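Side-chain contacts in putative methyltransferase (Emericella variicolor, PDB 7DMB), which probably transfers a methyl group from S-adenosyl-L-methionine as a trans-acting partner of a polyketide synthase in calbistrin biosynthesis: residues R201-G206 and R258-S263; D265-G270 and V298-Q303; N152-D155 and G159-K162. All blocks are in the same frame, centred on the assembly; numbering follows the deposited sequence.

Contact 1: residues R201-G206 and R258-S263. With SAH (S-adenosyl-L-homocysteine), chain C.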
loop_
_atom_site.group_PDB
_atom_site.type_symbol
_atom_site.label_atom_id
_atom_site.label_comp_id
_atom_site.label_asym_id
_atom_site.label_seq_id
_atom_site.Cartn_x
_atom_site.Cartn_y
_atom_site.Cartn_z
ATOM N N ARG A 201 3.483 -9.519 -20.912
ATOM C CA ARG A 201 4.404 -8.406 -20.705
ATOM C C ARG A 201 3.883 -7.595 -19.517
ATOM O O ARG A 201 2.799 -7.007 -19.587
ATOM C CB ARG A 201 4.520 -7.572 -21.982
ATOM C CG ARG A 201 5.002 -8.404 -23.190
ATOM C CD ARG A 201 4.794 -7.693 -24.526
ATOM N NE ARG A 201 3.386 -7.362 -24.766
ATOM C CZ ARG A 201 2.960 -6.514 -25.705
ATOM N NH1 ARG A 201 3.836 -5.917 -26.501
ATOM N NH2 ARG A 201 1.660 -6.252 -25.848
ATOM N N ILE A 202 4.626 -7.613 -18.410
ATOM C CA ILE A 202 4.199 -7.010 -17.146
ATOM C C ILE A 202 5.173 -5.898 -16.786
ATOM O O ILE A 202 6.391 -6.057 -16.935
ATOM C CB ILE A 202 4.129 -8.010 -15.967
ATOM C CG1 ILE A 202 3.176 -9.155 -16.235
ATOM C CG2 ILE A 202 3.670 -7.309 -14.677
ATOM C CD1 ILE A 202 3.902 -10.469 -16.401
ATOM N N LEU A 203 4.634 -4.778 -16.300
ATOM C CA LEU A 203 5.432 -3.711 -15.718
ATOM C C LEU A 203 4.844 -3.389 -14.354
ATOM O O LEU A 203 3.627 -3.216 -14.233
ATOM C CB LEU A 203 5.441 -2.465 -16.607
ATOM C CG LEU A 203 6.382 -1.325 -16.194
ATOM C CD1 LEU A 203 7.101 -0.746 -17.414
ATOM C CD2 LEU A 203 5.619 -0.248 -15.462
ATOM N N GLU A 204 5.682 -3.314 -13.324
ATOM C CA GLU A 204 5.202 -2.879 -12.009
ATOM C C GLU A 204 5.739 -1.481 -11.685
ATOM O O GLU A 204 6.958 -1.251 -11.720
ATOM C CB GLU A 204 5.580 -3.872 -10.909
ATOM C CG GLU A 204 5.201 -3.378 -9.517
ATOM C CD GLU A 204 5.443 -4.424 -8.475
ATOM O OE1 GLU A 204 5.943 -5.510 -8.852
ATOM O OE2 GLU A 204 5.142 -4.167 -7.286
ATOM N N ILE A 205 4.814 -0.550 -11.404
ATOM C CA ILE A 205 5.135 0.799 -10.944
ATOM C C ILE A 205 5.515 0.742 -9.469
ATOM O O ILE A 205 4.897 0.006 -8.691
ATOM C CB ILE A 205 3.931 1.754 -11.134
ATOM C CG1 ILE A 205 3.370 1.693 -12.557
ATOM C CG2 ILE A 205 4.301 3.200 -10.741
ATOM C CD1 ILE A 205 4.282 2.293 -13.556
ATOM N N GLY A 206 6.503 1.546 -9.076
ATOM C CA GLY A 206 6.888 1.727 -7.682
ATOM C C GLY A 206 6.966 0.452 -6.867
ATOM O O GLY A 206 6.428 0.379 -5.765
ATOM N N ARG A 258 14.392 -1.005 -13.919
ATOM C CA ARG A 258 14.520 0.259 -14.627
ATOM C C ARG A 258 13.770 1.343 -13.860
ATOM O O ARG A 258 12.674 1.097 -13.346
ATOM C CB ARG A 258 13.970 0.141 -16.061
ATOM C CG ARG A 258 14.590 -0.993 -16.932
ATOM C CD ARG A 258 13.944 -1.065 -18.352
ATOM N NE ARG A 258 14.001 0.221 -19.040
ATOM C CZ ARG A 258 13.226 0.583 -20.056
ATOM N NH1 ARG A 258 12.303 -0.239 -20.529
ATOM N NH2 ARG A 258 13.367 1.789 -20.592
ATOM N N ALA A 259 14.349 2.540 -13.781
ATOM C CA ALA A 259 13.682 3.621 -13.058
ATOM C C ALA A 259 12.510 4.166 -13.868
ATOM O O ALA A 259 12.521 4.148 -15.104
ATOM C CB ALA A 259 14.660 4.752 -12.737
ATOM N N LEU A 260 11.486 4.652 -13.160
ATOM C CA LEU A 260 10.310 5.221 -13.811
ATOM C C LEU A 260 9.529 6.074 -12.823
ATOM O O LEU A 260 9.193 5.619 -11.718
ATOM C CB LEU A 260 9.398 4.139 -14.382
ATOM C CG LEU A 260 8.055 4.688 -14.864
ATOM C CD1 LEU A 260 8.283 5.621 -16.056
ATOM C CD2 LEU A 260 7.108 3.577 -15.251
ATOM N N ASP A 261 9.250 7.308 -13.240
ATOM C CA ASP A 261 8.399 8.252 -12.526
ATOM C C ASP A 261 7.053 8.268 -13.238
ATOM O O ASP A 261 6.931 8.858 -14.318
ATOM C CB ASP A 261 9.039 9.639 -12.527
ATOM C CG ASP A 261 8.213 10.687 -11.780
ATOM O OD1 ASP A 261 8.761 11.789 -11.576
ATOM O OD2 ASP A 261 7.028 10.434 -11.429
ATOM N N ILE A 262 6.041 7.628 -12.637
ATOM C CA ILE A 262 4.743 7.506 -13.306
ATOM C C ILE A 262 3.955 8.809 -13.308
ATOM O O ILE A 262 2.959 8.918 -14.044
ATOM C CB ILE A 262 3.933 6.350 -12.684
ATOM C CG1 ILE A 262 2.775 5.900 -13.594
ATOM C CG2 ILE A 262 3.426 6.722 -11.288
ATOM C CD1 ILE A 262 3.175 5.441 -14.990
ATOM N N SER A 263 4.383 9.822 -12.546
ATOM C CA SER A 263 3.741 11.133 -12.656
ATOM C C SER A 263 4.113 11.877 -13.937
ATOM O O SER A 263 3.547 12.945 -14.184
ATOM C CB SER A 263 4.068 12.021 -11.439
ATOM O OG SER A 263 5.449 12.365 -11.338
HETATM N N SAH C . 5.223 -1.302 -3.718
HETATM C CA SAH C . 5.874 -0.907 -2.439
HETATM C CB SAH C . 4.851 -0.442 -1.397
HETATM C CG SAH C . 4.424 0.998 -1.590
HETATM S SD SAH C . 5.717 2.218 -1.205
HETATM C C SAH C . 6.670 -2.094 -1.889
HETATM O O SAH C . 7.793 -1.834 -1.410
HETATM O OXT SAH C . 6.149 -3.231 -1.989
HETATM C "C5'" SAH C . 5.587 3.321 -2.635
HETATM C "C4'" SAH C . 6.688 3.077 -3.645
HETATM O "O4'" SAH C . 6.412 3.856 -4.835
HETATM C "C3'" SAH C . 8.078 3.498 -3.162
HETATM O "O3'" SAH C . 9.007 2.459 -3.441
HETATM C "C2'" SAH C . 8.347 4.786 -3.947
HETATM O "O2'" SAH C . 9.708 5.037 -4.227
HETATM C "C1'" SAH C . 7.574 4.539 -5.235
HETATM N N9 SAH C . 7.165 5.773 -5.897
HETATM C C8 SAH C . 6.818 6.942 -5.267
HETATM N N7 SAH C . 6.479 7.900 -6.090
HETATM C C5 SAH C . 6.623 7.336 -7.349
HETATM C C6 SAH C . 6.417 7.852 -8.643
HETATM N N6 SAH C . 6.018 9.097 -8.883
HETATM N N1 SAH C . 6.650 7.023 -9.690
HETATM C C2 SAH C . 7.055 5.772 -9.437
HETATM N N3 SAH C . 7.277 5.180 -8.267
HETATM C C4 SAH C . 7.044 6.022 -7.244
HETATM O O HOH W 1 7.864 3.210 -11.077
#
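Ile205 pushes its CD1 methyl into the notch between Leu260 and Ile262, and the rest of the contact is built around that wedge. On one flank the methyl meets Leu260 CD2, with Ile205 CD1 to Leu260 CD2 at 3.5 Å; on the other, Ile205 CD1 lies 3.6 Å from Ile262 CD1. The second branch of the same isoleucine extends the fit, since Ile205 CG2 sits 3.7 Å from Ile262 CG2 and the two side chains cross at about a right angle. Ile262 can offer both branches because its CG1 runs anti to the backbone N (chi1 -163°), leaving CG2 between N and the carbonyl carbon. Leu203, two residues back along the strand, fits more loosely, its CD2 approaching Leu260 CD2 crosswise at 4.1 Å. A water beside these side chains accepts from Gly206 N and donates to Leu260 O, bridging the two backbones beside the side-chain contact.

Both segments then turn to S-adenosyl-L-homocysteine. Gly206 O takes the amino group of the ligand at its homocysteine end. At the adenine, Ile262 N donates to SAH N1 over 3.1 Å in a fairly straight bond (162°), while SAH N6 gives a hydrogen to Asp261 OD2 at 3.0 Å. The backbone N of Ser263 also reaches Asp261 OD2, an Asx turn that would help orient the carboxylate. Thr209, Gly211, Asp236 and Ser282 add further hydrogen bonds to the ligand. This is the cofactor end of a class I, Rossmann-like methyltransferase sheet: apolar branches join strand 200-205 to the loop after strand 255-259, and an acceptor beside a donor matches the N6 and N1 edge, consistent with selection of adenine.

Contact 2: residues D265-G270 and V298-Q303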
loop_
_atom_site.group_PDB
_atom_site.type_symbol
_atom_site.label_atom_id
_atom_site.label_comp_id
_atom_site.label_asym_id
_atom_site.label_seq_id
_atom_site.Cartn_x
_atom_site.Cartn_y
_atom_site.Cartn_z
ATOM N N ASP A 265 5.539 11.563 -18.333
ATOM C CA ASP A 265 5.388 10.764 -19.544
ATOM C C ASP A 265 6.400 9.614 -19.570
ATOM O O ASP A 265 7.618 9.863 -19.517
ATOM C CB ASP A 265 5.555 11.630 -20.792
ATOM C CG ASP A 265 5.662 10.801 -22.051
ATOM O OD1 ASP A 265 4.909 9.812 -22.182
ATOM O OD2 ASP A 265 6.502 11.133 -22.912
ATOM N N PRO A 266 5.946 8.358 -19.645
ATOM C CA PRO A 266 6.904 7.246 -19.701
ATOM C C PRO A 266 7.657 7.147 -21.018
ATOM O O PRO A 266 8.825 6.725 -21.008
ATOM C CB PRO A 266 6.035 6.006 -19.438
ATOM C CG PRO A 266 4.638 6.435 -19.583
ATOM C CD PRO A 266 4.560 7.910 -19.444
ATOM N N VAL A 267 7.048 7.535 -22.144
ATOM C CA VAL A 267 7.751 7.461 -23.428
ATOM C C VAL A 267 9.017 8.313 -23.396
ATOM O O VAL A 267 10.086 7.882 -23.850
ATOM C CB VAL A 267 6.826 7.872 -24.588
ATOM C CG1 VAL A 267 7.542 7.632 -25.956
ATOM C CG2 VAL A 267 5.510 7.112 -24.529
ATOM N N GLU A 268 8.918 9.541 -22.870
ATOM C CA GLU A 268 10.100 10.399 -22.801
ATOM C C GLU A 268 11.159 9.822 -21.856
ATOM O O GLU A 268 12.361 10.060 -22.049
ATOM C CB GLU A 268 9.686 11.822 -22.391
ATOM C CG GLU A 268 10.816 12.889 -22.364
ATOM C CD GLU A 268 11.449 13.159 -23.736
ATOM O OE1 GLU A 268 10.778 12.951 -24.772
ATOM O OE2 GLU A 268 12.630 13.573 -23.772
ATOM N N GLN A 269 10.740 9.039 -20.854
ATOM C CA GLN A 269 11.670 8.370 -19.945
ATOM C C GLN A 269 12.289 7.103 -20.530
ATOM O O GLN A 269 13.094 6.463 -19.844
ATOM C CB GLN A 269 10.969 8.031 -18.622
ATOM C CG GLN A 269 10.443 9.257 -17.873
ATOM C CD GLN A 269 9.715 8.885 -16.607
ATOM O OE1 GLN A 269 10.326 8.411 -15.638
ATOM N NE2 GLN A 269 8.400 9.072 -16.609
ATOM N N GLY A 270 11.945 6.723 -21.759
ATOM C CA GLY A 270 12.544 5.571 -22.399
ATOM C C GLY A 270 11.706 4.310 -22.451
ATOM O O GLY A 270 12.264 3.236 -22.718
ATOM N N VAL A 298 -0.161 5.552 -16.981
ATOM C CA VAL A 298 -0.300 4.097 -16.968
ATOM C C VAL A 298 -0.939 3.609 -18.267
ATOM O O VAL A 298 -0.529 2.590 -18.832
ATOM C CB VAL A 298 -1.101 3.637 -15.737
ATOM C CG1 VAL A 298 -1.419 2.152 -15.843
ATOM C CG2 VAL A 298 -0.329 3.911 -14.457
ATOM N N ARG A 299 -1.962 4.321 -18.758
ATOM C CA ARG A 299 -2.651 3.895 -19.975
ATOM C C ARG A 299 -1.729 3.950 -21.187
ATOM O O ARG A 299 -1.791 3.082 -22.071
ATOM C CB ARG A 299 -3.886 4.766 -20.224
ATOM C CG ARG A 299 -4.670 4.357 -21.484
ATOM C CD ARG A 299 -5.387 5.538 -22.103
ATOM N NE ARG A 299 -6.680 5.174 -22.684
ATOM C CZ ARG A 299 -6.894 4.982 -23.984
ATOM N NH1 ARG A 299 -5.890 5.103 -24.852
ATOM N NH2 ARG A 299 -8.108 4.656 -24.416
ATOM N N THR A 300 -0.876 4.975 -21.251
ATOM C CA THR A 300 0.103 5.072 -22.331
ATOM C C THR A 300 0.926 3.794 -22.453
ATOM O O THR A 300 1.220 3.341 -23.566
ATOM C CB THR A 300 1.008 6.289 -22.096
ATOM O OG1 THR A 300 0.241 7.482 -22.293
ATOM C CG2 THR A 300 2.197 6.298 -23.037
ATOM N N LEU A 301 1.277 3.179 -21.313
ATOM C CA LEU A 301 2.086 1.963 -21.322
ATOM C C LEU A 301 1.311 0.732 -21.784
ATOM O O LEU A 301 1.932 -0.230 -22.263
ATOM C CB LEU A 301 2.672 1.710 -19.925
ATOM C CG LEU A 301 3.763 2.677 -19.457
ATOM C CD1 LEU A 301 3.965 2.613 -17.952
ATOM C CD2 LEU A 301 5.085 2.385 -20.181
ATOM N N LEU A 302 -0.016 0.734 -21.666
ATOM C CA LEU A 302 -0.802 -0.479 -21.882
ATOM C C LEU A 302 -1.212 -0.670 -23.343
ATOM O O LEU A 302 -1.529 0.291 -24.046
ATOM C CB LEU A 302 -2.050 -0.442 -21.002
ATOM C CG LEU A 302 -1.725 -0.669 -19.523
ATOM C CD1 LEU A 302 -2.888 -0.252 -18.608
ATOM C CD2 LEU A 302 -1.345 -2.147 -19.321
ATOM N N GLN A 303 -1.214 -1.930 -23.788
ATOM C CA GLN A 303 -1.755 -2.289 -25.090
ATOM C C GLN A 303 -3.273 -2.056 -25.070
ATOM O O GLN A 303 -3.855 -1.861 -24.006
ATOM C CB GLN A 303 -1.396 -3.721 -25.464
ATOM C CG GLN A 303 -2.041 -4.796 -24.616
ATOM C CD GLN A 303 -2.886 -5.757 -25.421
ATOM O OE1 GLN A 303 -3.598 -5.366 -26.357
ATOM N NE2 GLN A 303 -2.819 -7.036 -25.057
#
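Just behind Pro266 and Val267, which meet Leu301 and Thr300, the carbonyl oxygen of Asp265 is held twice by Gln269. The amide supplies the sounder bond, Gln269 NE2 to Asp265 O at 3.1 Å, arriving from above the carbonyl plane; the backbone N of Gln269 adds a weak one. The same NE2 also donates to Asp261 O, so one amide nitrogen pins two backbone carbonyls and ties this turn to the loop that meets the adenine. The carboxylate of Asp265 folds back over the turn as well: Glu268 N donates to Asp265 OD2 at 2.9 Å, again from well above the carboxylate plane, making an Asx motif, and Val267 N reaches OD1 weakly. A type I turn from Val267 to Gly270 overlaps it.

Toward the helix the turn presents apolar groups. The proline ring leans on the end of Leu301, with Pro266 CB 3.8 Å from Leu301 CD2 and Pro266 CG 3.9 Å from Leu301 CG. Beside it, nearer solvent, two side chains cross at about a right angle and touch by their methyls, Val267 CG2 to Thr300 CG2 at 3.7 Å. Thr300 puts that methyl forward because CG2 lies anti to the backbone N, while OG1 (chi1 -70°) turns back beside the N and bonds to Lys296 O one helical turn earlier.

The contact thus joins the connection between strands 255-259 and 276-282 to the last turn of helix 291-301. Leu301 also packs on Phe271 and on Tyr276 of strand 276-282, and Val298 rests on Ile262 and Val279. Val298, Arg299 and Leu302, the last at the start of strand 302-303, also touch Phe358 of strand 358-366.

Contact 3: residues N152-D155 and G159-K162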
loop_
_atom_site.group_PDB
_atom_site.type_symbol
_atom_site.label_atom_id
_atom_site.label_comp_id
_atom_site.label_asym_id
_atom_site.label_seq_id
_atom_site.Cartn_x
_atom_site.Cartn_y
_atom_site.Cartn_z
ATOM N N ASN A 152 11.251 7.978 18.121
ATOM C CA ASN A 152 12.146 8.879 17.401
ATOM C C ASN A 152 11.496 10.208 17.044
ATOM O O ASN A 152 12.121 11.013 16.350
ATOM C CB ASN A 152 12.651 8.223 16.110
ATOM C CG ASN A 152 13.515 7.035 16.364
ATOM O OD1 ASN A 152 14.731 7.165 16.539
ATOM N ND2 ASN A 152 12.902 5.853 16.378
ATOM N N VAL A 153 10.264 10.453 17.488
ATOM C CA VAL A 153 9.474 11.535 16.904
ATOM C C VAL A 153 10.183 12.880 17.048
ATOM O O VAL A 153 10.238 13.668 16.092
ATOM C CB VAL A 153 8.058 11.548 17.510
ATOM C CG1 VAL A 153 8.106 11.738 19.008
ATOM C CG2 VAL A 153 7.211 12.611 16.829
ATOM N N VAL A 154 10.783 13.145 18.214
ATOM C CA VAL A 154 11.463 14.424 18.434
ATOM C C VAL A 154 12.660 14.569 17.501
ATOM O O VAL A 154 12.804 15.586 16.819
ATOM C CB VAL A 154 11.880 14.583 19.910
ATOM C CG1 VAL A 154 12.873 15.777 20.066
ATOM C CG2 VAL A 154 10.636 14.773 20.807
ATOM N N ASP A 155 13.535 13.562 17.455
ATOM C CA ASP A 155 14.626 13.584 16.483
ATOM C C ASP A 155 14.109 13.760 15.062
ATOM O O ASP A 155 14.800 14.341 14.223
ATOM C CB ASP A 155 15.450 12.299 16.555
ATOM C CG ASP A 155 16.417 12.286 17.720
ATOM O OD1 ASP A 155 16.505 13.297 18.439
ATOM O OD2 ASP A 155 17.088 11.252 17.919
ATOM N N GLY A 159 14.532 17.401 12.795
ATOM C CA GLY A 159 15.435 17.334 11.652
ATOM C C GLY A 159 16.771 16.677 11.905
ATOM O O GLY A 159 17.727 16.945 11.174
ATOM N N ARG A 160 16.869 15.820 12.920
ATOM C CA ARG A 160 18.096 15.087 13.198
ATOM C C ARG A 160 18.108 13.687 12.597
ATOM O O ARG A 160 19.188 13.128 12.397
ATOM C CB ARG A 160 18.328 14.995 14.712
ATOM C CG ARG A 160 18.826 16.308 15.346
ATOM C CD ARG A 160 19.278 16.122 16.776
ATOM N NE ARG A 160 18.157 15.728 17.633
ATOM C CZ ARG A 160 17.274 16.577 18.160
ATOM N NH1 ARG A 160 17.369 17.879 17.915
ATOM N NH2 ARG A 160 16.290 16.126 18.928
ATOM N N VAL A 161 16.948 13.108 12.297
ATOM C CA VAL A 161 16.901 11.801 11.661
ATOM C C VAL A 161 15.669 11.754 10.766
ATOM O O VAL A 161 14.644 12.390 11.047
ATOM C CB VAL A 161 16.926 10.643 12.703
ATOM C CG1 VAL A 161 15.607 10.500 13.424
ATOM C CG2 VAL A 161 17.299 9.306 12.031
ATOM N N LYS A 162 15.793 11.023 9.657
ATOM C CA LYS A 162 14.687 10.840 8.732
ATOM C C LYS A 162 13.792 9.699 9.202
ATOM O O LYS A 162 14.263 8.721 9.780
ATOM C CB LYS A 162 15.210 10.539 7.323
ATOM C CG LYS A 162 16.168 11.583 6.766
ATOM C CD LYS A 162 15.408 12.796 6.239
ATOM C CE LYS A 162 16.351 13.846 5.682
ATOM N NZ LYS A 162 15.562 14.969 5.149
HETATM O O HOH W 2 19.449 12.893 18.477
#
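Asp155 and Arg160 meet through both backbone and side chain, about a helix terminus. The backbone bonds converge on one acceptor. Asp155 O receives Arg160 N at 2.9 Å, close to the C=O direction, and Val161 N at 3.1 Å from above the carbonyl plane. The first is the signature of a Schellman motif, with Gly159, at positive phi, as its C-prime residue.

The charged pair is just as concentrated. Arg160 NE and Arg160 NH2 both donate to Asp155 OD1, the NH2 bond being 2.9 Å long. That oxygen sits at the guanidinium edge, in its plane, yet the carboxylate itself stands nearly perpendicular (89°). A bend at chi3 (-65°) brings the guanidinium back to the helix. Water 2 accepts from Arg160 NE and donates weakly to Asp155 OD2, while Glu158 pairs with NH1.

Apolar touches are fewer: Val161 CG1 lies 3.6 Å from Asp155 CB, and Val154 CG1 skirts the edge by NH2.

The Schellman motif ends helix 140-157 at the surface, and the chain leads on to helix 163-168, with Lys162 at the N-cap position and Val166 packing on Val161; Val153 and Val154 lean on helix 56-79.

Overall arrangement
Contacts 1 and 2 are neighbours within the methyltransferase domain, their centres about 9 Å apart, whereas contact 3 lies among the helices earlier in the chain, its centre about 31 Å from that of contact 1. Contact 1 is fully buried and contact 2 partly so; both join their segments through apolar carbons and leave polar bonds to the ligand, a water or the turn itself. They also share the passage after strand 255-259, with Ile262 packing on Val298 and Arg258 bonding to Gly270. Contact 3, at the surface and away from the cofactor, reverses that chemistry: backbone bonds and a salt bridge join a helix end to the loop that follows, whereas contact 1 involves a sheet strand and contact 2 packs a loop on a helix.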